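Local atomic coordinates of Rv1989c (MbcT) (PDB entry 6FKG), a protein that degrades NAD(+) by phosphorolysis as the toxin of a type II toxin-antitoxin pair, killing Mycobacterium tuberculosis cells unless its antitoxin MbcA blocks the active site. Residues B[54-59]-B[154-159]; B[46-51]-B[129-134]. One frame throughout, in Å; residues are numbered along the deposited sequence.

How the interactions relate
Both contacts lie within the RES domain, their centres about 11 Å apart, and their segments alternate along the chain: 46-51, 54-59, 129-134, 154-159. Interaction 1 pairs strand 56-60 with strand 150-156 in the mixed sheet, while interaction 2 sets the loop before strand 56-60 against helix 126-137. The direct join is the hydroxyl of Tyr-58, whose OH lies 2.6 Å from OD1 of Asn-49 and 2.9 Å from N of Trp-48, both probable hydrogen bonds. MbcA reaches both contacts, packing on Tyr-58 and forming a salt bridge from its Val-115 to Arg-47, consistent with an antitoxin that blocks access to the active site.

Interaction 1 of 2, residues B[54-59]-B[154-159]; sequences FPAIYL and VVTAYE
Strands 56-59 and 154-156 run antiparallel, with axes 4.6 Å apart at closest approach, and form one ladder of the mixed sheet in the RES domain. Ile-57 and Val-155 are the hydrogen-bonded pair within these segments: N of Ile-57 donates to O of Val-155, and N of Val-155 returns a bond to O of Ile-57, each 2.9 Å long. The ladder ends where N of Ala-157 gives a nearly straight bond (172°) to O of Pro-55. Ala-157, the N-cap residue, has positive phi and psi angles and turns the chain from strand into helix; Pro-55 needs no N-H here, because its carbonyl is the group that bonds.

On the face with Ala-56 and Thr-156, Val-154 lies alongside Tyr-58. Its CG1, anti to the backbone N (chi1 -169°), sits over one face of the phenol ring, offset toward the rim and 4.0 Å from the centroid, in a CH-pi contact, while CG2 touches CE2 at 3.5 Å. A beta-branched residue thus offers the ring two methyls, and the hydroxyl beyond is engaged with the loop 46-51. Phe-54 points the same way as Thr-156, its CE1 3.5 Å from the threonine CG2, and stacks on Trp-136.

On the face of Ile-57 and Val-155, these two side chains lie next to each other and both rest on Leu-167. Leu-59 reaches Val-155 by its CD1, 3.6 Å from CG2. Where the strand gives way to the helix, a water accepts from N of Tyr-158 and lies 2.9 Å from O of Val-155.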
ATOM      1  N   PHE B  54      -3.525  -9.203  29.181  1.00 30.90           N
ATOM      2  CA  PHE B  54      -3.443  -9.914  30.449  1.00 29.85           C
ATOM      3  C   PHE B  54      -4.357 -11.114  30.435  1.00 30.28           C
ATOM      4  O   PHE B  54      -5.397 -11.084  29.784  1.00 32.90           O
ATOM      5  CB  PHE B  54      -3.796  -8.990  31.641  1.00 31.80           C
ATOM      6  CG  PHE B  54      -5.129  -8.242  31.499  1.00 29.54           C
ATOM      7  CD1 PHE B  54      -6.311  -8.796  31.965  1.00 36.76           C
ATOM      8  CD2 PHE B  54      -5.171  -6.970  30.940  1.00 30.24           C
ATOM      9  CE1 PHE B  54      -7.532  -8.097  31.853  1.00 36.18           C
ATOM     10  CE2 PHE B  54      -6.362  -6.265  30.827  1.00 32.59           C
ATOM     11  CZ  PHE B  54      -7.550  -6.823  31.281  1.00 32.22           C
ATOM     12  N   PRO B  55      -3.973 -12.175  31.164  1.00 32.58           N
ATOM     13  CA  PRO B  55      -4.873 -13.307  31.377  1.00 29.55           C
ATOM     14  C   PRO B  55      -6.061 -12.873  32.213  1.00 31.70           C
ATOM     15  O   PRO B  55      -5.957 -11.962  33.045  1.00 33.11           O
ATOM     16  CB  PRO B  55      -4.011 -14.332  32.137  1.00 39.72           C
ATOM     17  CG  PRO B  55      -2.605 -13.837  32.058  1.00 40.83           C
ATOM     18  CD  PRO B  55      -2.668 -12.358  31.824  1.00 39.19           C
ATOM     19  N   ALA B  56      -7.197 -13.513  31.982  1.00 29.34           N
ATOM     20  CA  ALA B  56      -8.384 -13.235  32.789  1.00 27.84           C
ATOM     21  C   ALA B  56      -9.190 -14.508  32.960  1.00 28.47           C
ATOM     22  O   ALA B  56      -9.245 -15.337  32.053  1.00 30.00           O
ATOM     23  CB  ALA B  56      -9.242 -12.134  32.145  1.00 27.21           C
ATOM     24  N   ILE B  57      -9.804 -14.648  34.136  1.00 25.57           N
ATOM     25  CA  ILE B  57     -10.592 -15.826  34.497  1.00 28.49           C
ATOM     26  C   ILE B  57     -12.011 -15.390  34.783  1.00 31.43           C
ATOM     27  O   ILE B  57     -12.221 -14.476  35.572  1.00 30.91           O
ATOM     28  CB  ILE B  57     -10.065 -16.518  35.771  1.00 32.89           C
ATOM     29  CG1 ILE B  57      -8.609 -16.956  35.628  1.00 41.78           C
ATOM     30  CG2 ILE B  57     -10.921 -17.722  36.116  1.00 42.16           C
ATOM     31  CD1 ILE B  57      -8.073 -17.518  36.940  1.00 41.20           C
ATOM     32  N   TYR B  58     -12.990 -16.057  34.177  1.00 26.20           N
ATOM     33  CA  TYR B  58     -14.386 -15.716  34.416  1.00 24.61           C
ATOM     34  C   TYR B  58     -15.055 -16.738  35.341  1.00 30.79           C
ATOM     35  O   TYR B  58     -15.064 -17.938  35.048  1.00 32.69           O
ATOM     36  CB  TYR B  58     -15.118 -15.614  33.074  1.00 26.81           C
ATOM     37  CG  TYR B  58     -14.762 -14.348  32.315  1.00 25.77           C
ATOM     38  CD1 TYR B  58     -13.584 -14.260  31.583  1.00 27.07           C
ATOM     39  CD2 TYR B  58     -15.592 -13.228  32.373  1.00 29.16           C
ATOM     40  CE1 TYR B  58     -13.242 -13.093  30.903  1.00 27.46           C
ATOM     41  CE2 TYR B  58     -15.261 -12.058  31.701  1.00 33.84           C
ATOM     42  CZ  TYR B  58     -14.077 -11.997  30.977  1.00 30.76           C
ATOM     43  OH  TYR B  58     -13.740 -10.839  30.319  1.00 29.68           O
ATOM     44  N   LEU B  59     -15.578 -16.256  36.472  1.00 29.97           N
ATOM     45  CA  LEU B  59     -16.252 -17.106  37.450  1.00 27.04           C
ATOM     46  C   LEU B  59     -17.644 -16.583  37.748  1.00 29.55           C
ATOM     47  O   LEU B  59     -17.908 -15.406  37.574  1.00 30.10           O
ATOM     48  CB  LEU B  59     -15.452 -17.182  38.758  1.00 30.68           C
ATOM     49  CG  LEU B  59     -13.993 -17.632  38.561  1.00 38.24           C
ATOM     50  CD1 LEU B  59     -13.056 -16.516  38.945  1.00 46.56           C
ATOM     51  CD2 LEU B  59     -13.705 -18.850  39.391  1.00 38.38           C
ATOM     52  N   VAL B 154     -14.554 -11.360  37.343  1.00 28.06           N
ATOM     53  CA  VAL B 154     -13.481 -11.424  36.366  1.00 28.47           C
ATOM     54  C   VAL B 154     -12.175 -11.198  37.097  1.00 30.61           C
ATOM     55  O   VAL B 154     -11.978 -10.124  37.652  1.00 30.70           O
ATOM     56  CB  VAL B 154     -13.647 -10.371  35.267  1.00 32.41           C
ATOM     57  CG1 VAL B 154     -12.664 -10.635  34.133  1.00 29.68           C
ATOM     58  CG2 VAL B 154     -15.084 -10.402  34.750  1.00 36.27           C
ATOM     59  N   VAL B 155     -11.306 -12.209  37.123  1.00 26.95           N
ATOM     60  CA  VAL B 155     -10.048 -12.109  37.855  1.00 25.76           C
ATOM     61  C   VAL B 155      -8.913 -11.843  36.870  1.00 28.43           C
ATOM     62  O   VAL B 155      -8.681 -12.626  35.962  1.00 30.42           O
ATOM     63  CB  VAL B 155      -9.751 -13.393  38.662  1.00 28.91           C
ATOM     64  CG1 VAL B 155      -8.475 -13.220  39.476  1.00 35.63           C
ATOM     65  CG2 VAL B 155     -10.917 -13.715  39.576  1.00 35.91           C
ATOM     66  N   THR B 156      -8.206 -10.736  37.052  1.00 29.62           N
ATOM     67  CA  THR B 156      -7.295 -10.263  36.011  1.00 35.71           C
ATOM     68  C   THR B 156      -5.848 -10.415  36.449  1.00 35.09           C
ATOM     69  O   THR B 156      -5.475  -9.960  37.532  1.00 38.21           O
ATOM     70  CB  THR B 156      -7.590  -8.785  35.635  1.00 39.01           C
ATOM     71  OG1 THR B 156      -7.605  -7.977  36.815  1.00 43.73           O
ATOM     72  CG2 THR B 156      -8.961  -8.658  34.970  1.00 37.92           C
ATOM     73  N   ALA B 157      -5.050 -11.077  35.602  1.00 33.15           N
ATOM     74  CA  ALA B 157      -3.630 -11.323  35.872  1.00 37.10           C
ATOM     75  C   ALA B 157      -3.439 -11.931  37.265  1.00 40.13           C
ATOM     76  O   ALA B 157      -2.622 -11.466  38.065  1.00 40.94           O
ATOM     77  CB  ALA B 157      -2.837 -10.042  35.728  1.00 36.79           C
ATOM     78  N   TYR B 158      -4.232 -12.967  37.526  1.00 37.86           N
ATOM     79  CA  TYR B 158      -4.258 -13.712  38.773  1.00 40.13           C
ATOM     80  C   TYR B 158      -2.869 -14.027  39.314  1.00 45.84           C
ATOM     81  O   TYR B 158      -2.562 -13.757  40.481  1.00 38.64           O
ATOM     82  CB  TYR B 158      -5.053 -15.006  38.542  1.00 49.97           C
ATOM     83  CG  TYR B 158      -4.762 -16.124  39.497  1.00 52.62           C
ATOM     84  CD1 TYR B 158      -4.293 -17.350  39.032  1.00 52.36           C
ATOM     85  CD2 TYR B 158      -4.965 -15.967  40.867  1.00 59.66           C
ATOM     86  CE1 TYR B 158      -4.020 -18.389  39.914  1.00 65.69           C
ATOM     87  CE2 TYR B 158      -4.700 -16.995  41.752  1.00 63.60           C
ATOM     88  CZ  TYR B 158      -4.230 -18.204  41.276  1.00 73.12           C
ATOM     89  OH  TYR B 158      -3.970 -19.226  42.167  1.00 79.12           O
ATOM     90  N   GLU B 159      -2.035 -14.585  38.446  1.00 47.71           N
ATOM     91  CA  GLU B 159      -0.719 -15.091  38.825  1.00 53.12           C
ATOM     92  C   GLU B 159       0.181 -14.018  39.445  1.00 48.30           C
ATOM     93  O   GLU B 159       0.848 -14.270  40.450  1.00 49.92           O
ATOM     94  CB  GLU B 159      -0.037 -15.718  37.598  1.00 61.16           C
ATOM     95  CG  GLU B 159      -0.787 -16.922  36.983  1.00 64.37           C
ATOM     96  CD  GLU B 159      -1.931 -16.538  36.022  1.00 69.53           C
ATOM     97  OE1 GLU B 159      -2.348 -15.360  35.981  1.00 56.81           O
ATOM     98  OE2 GLU B 159      -2.411 -17.435  35.294  1.00 78.55           O
TER
HETATM   99  O   HOH W   1      -6.202 -14.121  35.681  1.00 37.06           O

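Interaction 2 of 2, residues B[46-51]-B[129-134]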
ATOM      1  N   GLY B  46     -12.563 -11.093  26.206  1.00 29.63           N
ATOM      2  CA  GLY B  46     -13.787 -11.528  26.865  1.00 33.05           C
ATOM      3  C   GLY B  46     -14.658 -10.302  27.059  1.00 29.75           C
ATOM      4  O   GLY B  46     -14.219  -9.191  26.765  1.00 29.91           O
ATOM      5  N   ARG B  47     -15.892 -10.482  27.537  1.00 30.91           N
ATOM      6  CA  ARG B  47     -16.782  -9.341  27.657  1.00 34.80           C
ATOM      7  C   ARG B  47     -16.123  -8.227  28.463  1.00 35.08           C
ATOM      8  O   ARG B  47     -16.250  -7.048  28.117  1.00 34.28           O
ATOM      9  CB  ARG B  47     -18.124  -9.722  28.303  1.00 34.27           C
ATOM     10  CG  ARG B  47     -19.032  -8.492  28.488  1.00 45.12           C
ATOM     11  CD  ARG B  47     -20.495  -8.855  28.709  1.00 49.18           C
ATOM     12  NE  ARG B  47     -21.084  -9.605  27.595  1.00 39.99           N
ATOM     13  CZ  ARG B  47     -21.733  -9.075  26.560  1.00 42.61           C
ATOM     14  NH1 ARG B  47     -21.906  -7.758  26.451  1.00 41.78           N
ATOM     15  NH2 ARG B  47     -22.222  -9.874  25.618  1.00 39.82           N
ATOM     16  N   TRP B  48     -15.386  -8.610  29.500  1.00 32.43           N
ATOM     17  CA  TRP B  48     -14.787  -7.651  30.423  1.00 31.94           C
ATOM     18  C   TRP B  48     -13.259  -7.518  30.318  1.00 33.63           C
ATOM     19  O   TRP B  48     -12.624  -7.024  31.233  1.00 33.67           O
ATOM     20  CB  TRP B  48     -15.163  -8.030  31.867  1.00 33.90           C
ATOM     21  CG  TRP B  48     -16.635  -7.872  32.155  1.00 32.34           C
ATOM     22  CD1 TRP B  48     -17.608  -8.830  32.050  1.00 33.78           C
ATOM     23  CD2 TRP B  48     -17.298  -6.671  32.584  1.00 32.51           C
ATOM     24  NE1 TRP B  48     -18.840  -8.292  32.389  1.00 34.23           N
ATOM     25  CE2 TRP B  48     -18.670  -6.972  32.719  1.00 33.19           C
ATOM     26  CE3 TRP B  48     -16.862  -5.370  32.861  1.00 34.54           C
ATOM     27  CZ2 TRP B  48     -19.607  -6.020  33.142  1.00 35.10           C
ATOM     28  CZ3 TRP B  48     -17.804  -4.420  33.283  1.00 31.35           C
ATOM     29  CH2 TRP B  48     -19.152  -4.757  33.418  1.00 34.71           C
ATOM     30  N   ASN B  49     -12.661  -7.952  29.215  1.00 31.09           N
ATOM     31  CA  ASN B  49     -11.228  -7.697  29.022  1.00 26.95           C
ATOM     32  C   ASN B  49     -10.862  -7.619  27.559  1.00 26.99           C
ATOM     33  O   ASN B  49     -11.297  -8.445  26.757  1.00 28.70           O
ATOM     34  CB  ASN B  49     -10.353  -8.777  29.698  1.00 28.56           C
ATOM     35  CG  ASN B  49     -10.430 -10.116  28.997  1.00 30.30           C
ATOM     36  OD1 ASN B  49     -11.398 -10.857  29.177  1.00 28.94           O
ATOM     37  ND2 ASN B  49      -9.423 -10.426  28.182  1.00 29.43           N
ATOM     38  N   PRO B  50     -10.038  -6.628  27.206  1.00 31.01           N
ATOM     39  CA  PRO B  50      -9.502  -6.599  25.847  1.00 29.65           C
ATOM     40  C   PRO B  50      -8.531  -7.763  25.698  1.00 27.64           C
ATOM     41  O   PRO B  50      -8.049  -8.283  26.711  1.00 32.87           O
ATOM     42  CB  PRO B  50      -8.776  -5.256  25.783  1.00 35.37           C
ATOM     43  CG  PRO B  50      -8.295  -5.061  27.195  1.00 36.80           C
ATOM     44  CD  PRO B  50      -9.396  -5.624  28.074  1.00 31.46           C
ATOM     45  N   PRO B  51      -8.253  -8.172  24.459  1.00 33.63           N
ATOM     46  CA  PRO B  51      -7.301  -9.258  24.227  1.00 34.11           C
ATOM     47  C   PRO B  51      -5.854  -8.795  24.362  1.00 40.16           C
ATOM     48  O   PRO B  51      -5.606  -7.592  24.403  1.00 35.48           O
ATOM     49  CB  PRO B  51      -7.612  -9.690  22.794  1.00 36.06           C
ATOM     50  CG  PRO B  51      -8.193  -8.469  22.143  1.00 38.58           C
ATOM     51  CD  PRO B  51      -8.918  -7.726  23.217  1.00 36.39           C
ATOM     52  N   GLN B 129     -15.087  -3.850  28.158  1.00 30.04           N
ATOM     53  CA  GLN B 129     -13.654  -4.136  28.014  1.00 31.44           C
ATOM     54  C   GLN B 129     -12.792  -2.958  28.450  1.00 31.23           C
ATOM     55  O   GLN B 129     -11.748  -3.141  29.070  1.00 31.29           O
ATOM     56  CB  GLN B 129     -13.323  -4.517  26.572  1.00 31.74           C
ATOM     57  CG  GLN B 129     -13.827  -5.905  26.190  1.00 32.07           C
ATOM     58  CD  GLN B 129     -13.522  -6.254  24.748  1.00 36.37           C
ATOM     59  OE1 GLN B 129     -13.642  -5.413  23.858  1.00 35.90           O
ATOM     60  NE2 GLN B 129     -13.108  -7.493  24.511  1.00 33.68           N
ATOM     61  N   ALA B 130     -13.227  -1.744  28.131  1.00 32.51           N
ATOM     62  CA  ALA B 130     -12.484  -0.562  28.546  1.00 32.46           C
ATOM     63  C   ALA B 130     -12.460  -0.465  30.064  1.00 33.17           C
ATOM     64  O   ALA B 130     -11.443  -0.101  30.658  1.00 32.67           O
ATOM     65  CB  ALA B 130     -13.086   0.692  27.945  1.00 33.81           C
ATOM     66  N   VAL B 131     -13.583  -0.807  30.692  1.00 29.62           N
ATOM     67  CA  VAL B 131     -13.666  -0.762  32.146  1.00 31.65           C
ATOM     68  C   VAL B 131     -12.765  -1.834  32.783  1.00 33.27           C
ATOM     69  O   VAL B 131     -12.023  -1.545  33.735  1.00 32.82           O
ATOM     70  CB  VAL B 131     -15.138  -0.920  32.625  1.00 32.74           C
ATOM     71  CG1 VAL B 131     -15.201  -1.100  34.129  1.00 37.83           C
ATOM     72  CG2 VAL B 131     -15.962   0.298  32.204  1.00 31.90           C
ATOM     73  N   GLY B 132     -12.813  -3.060  32.265  1.00 28.82           N
ATOM     74  CA  GLY B 132     -11.933  -4.117  32.764  1.00 29.94           C
ATOM     75  C   GLY B 132     -10.471  -3.764  32.539  1.00 31.99           C
ATOM     76  O   GLY B 132      -9.623  -3.991  33.403  1.00 30.55           O
ATOM     77  N   HIS B 133     -10.169  -3.194  31.377  1.00 30.35           N
ATOM     78  CA  HIS B 133      -8.808  -2.756  31.082  1.00 29.86           C
ATOM     79  C   HIS B 133      -8.323  -1.763  32.137  1.00 35.71           C
ATOM     80  O   HIS B 133      -7.221  -1.887  32.665  1.00 31.16           O
ATOM     81  CB  HIS B 133      -8.751  -2.123  29.702  1.00 32.00           C
ATOM     82  CG  HIS B 133      -7.373  -1.740  29.257  1.00 35.33           C
ATOM     83  ND1 HIS B 133      -7.149  -0.921  28.170  1.00 46.58           N
ATOM     84  CD2 HIS B 133      -6.149  -2.085  29.724  1.00 36.48           C
ATOM     85  CE1 HIS B 133      -5.847  -0.764  27.997  1.00 46.25           C
ATOM     86  NE2 HIS B 133      -5.219  -1.456  28.934  1.00 36.86           N
ATOM     87  N   ALA B 134      -9.152  -0.776  32.443  1.00 31.03           N
ATOM     88  CA  ALA B 134      -8.762   0.260  33.402  1.00 33.78           C
ATOM     89  C   ALA B 134      -8.578  -0.311  34.811  1.00 34.24           C
ATOM     90  O   ALA B 134      -7.654   0.081  35.521  1.00 33.57           O
ATOM     91  CB  ALA B 134      -9.795   1.383  33.417  1.00 34.62           C
TER
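Gln-129, on helix 126-137, reaches with its amide into the loop 46-51, where Gly-46 to Asn-49 form a type I beta turn. The side chain is extended beyond CG (chi2 179°), which carries NE2 to two backbone carbonyls: it bonds O of Gly-46 at 3.0 Å and, weakly, O of Asn-49. Both oxygens lie on the CG side of NE2, so a single N-H is shared between them and both bonds are bent. O of Gly-46 also accepts the turn's own bond from N of Asn-49, and the two donors come to opposite faces of its carbonyl plane. On the way, CG of Gln-129 passes 3.3 Å from O of Arg-47, and CB lies by the Asn-49 to Pro-50 link. Glutamine suits this place by its reach and its amide donor.

Pro-50 touches the same helix through CG and CD of its ring. CD is 3.6 Å from O of Gln-129, and CG meets CB of His-133 at 3.9 Å, the two side chains crossing at about a right angle; the histidine's NE2 is bonded to Tyr-60 of an MbcA chain.

O of Trp-48 receives a CA-H...O contact from CA of Gly-132, 3.4 Å long and straight at 179°, an approach made possible by the lack of a side chain on the glycine. The indole is met at its edge by CG1 of Val-131. The contact therefore combines apolar contacts with neutral amide-to-carbonyl bonds, so its polar grip on the turn needs no charged group and should depend little on pH.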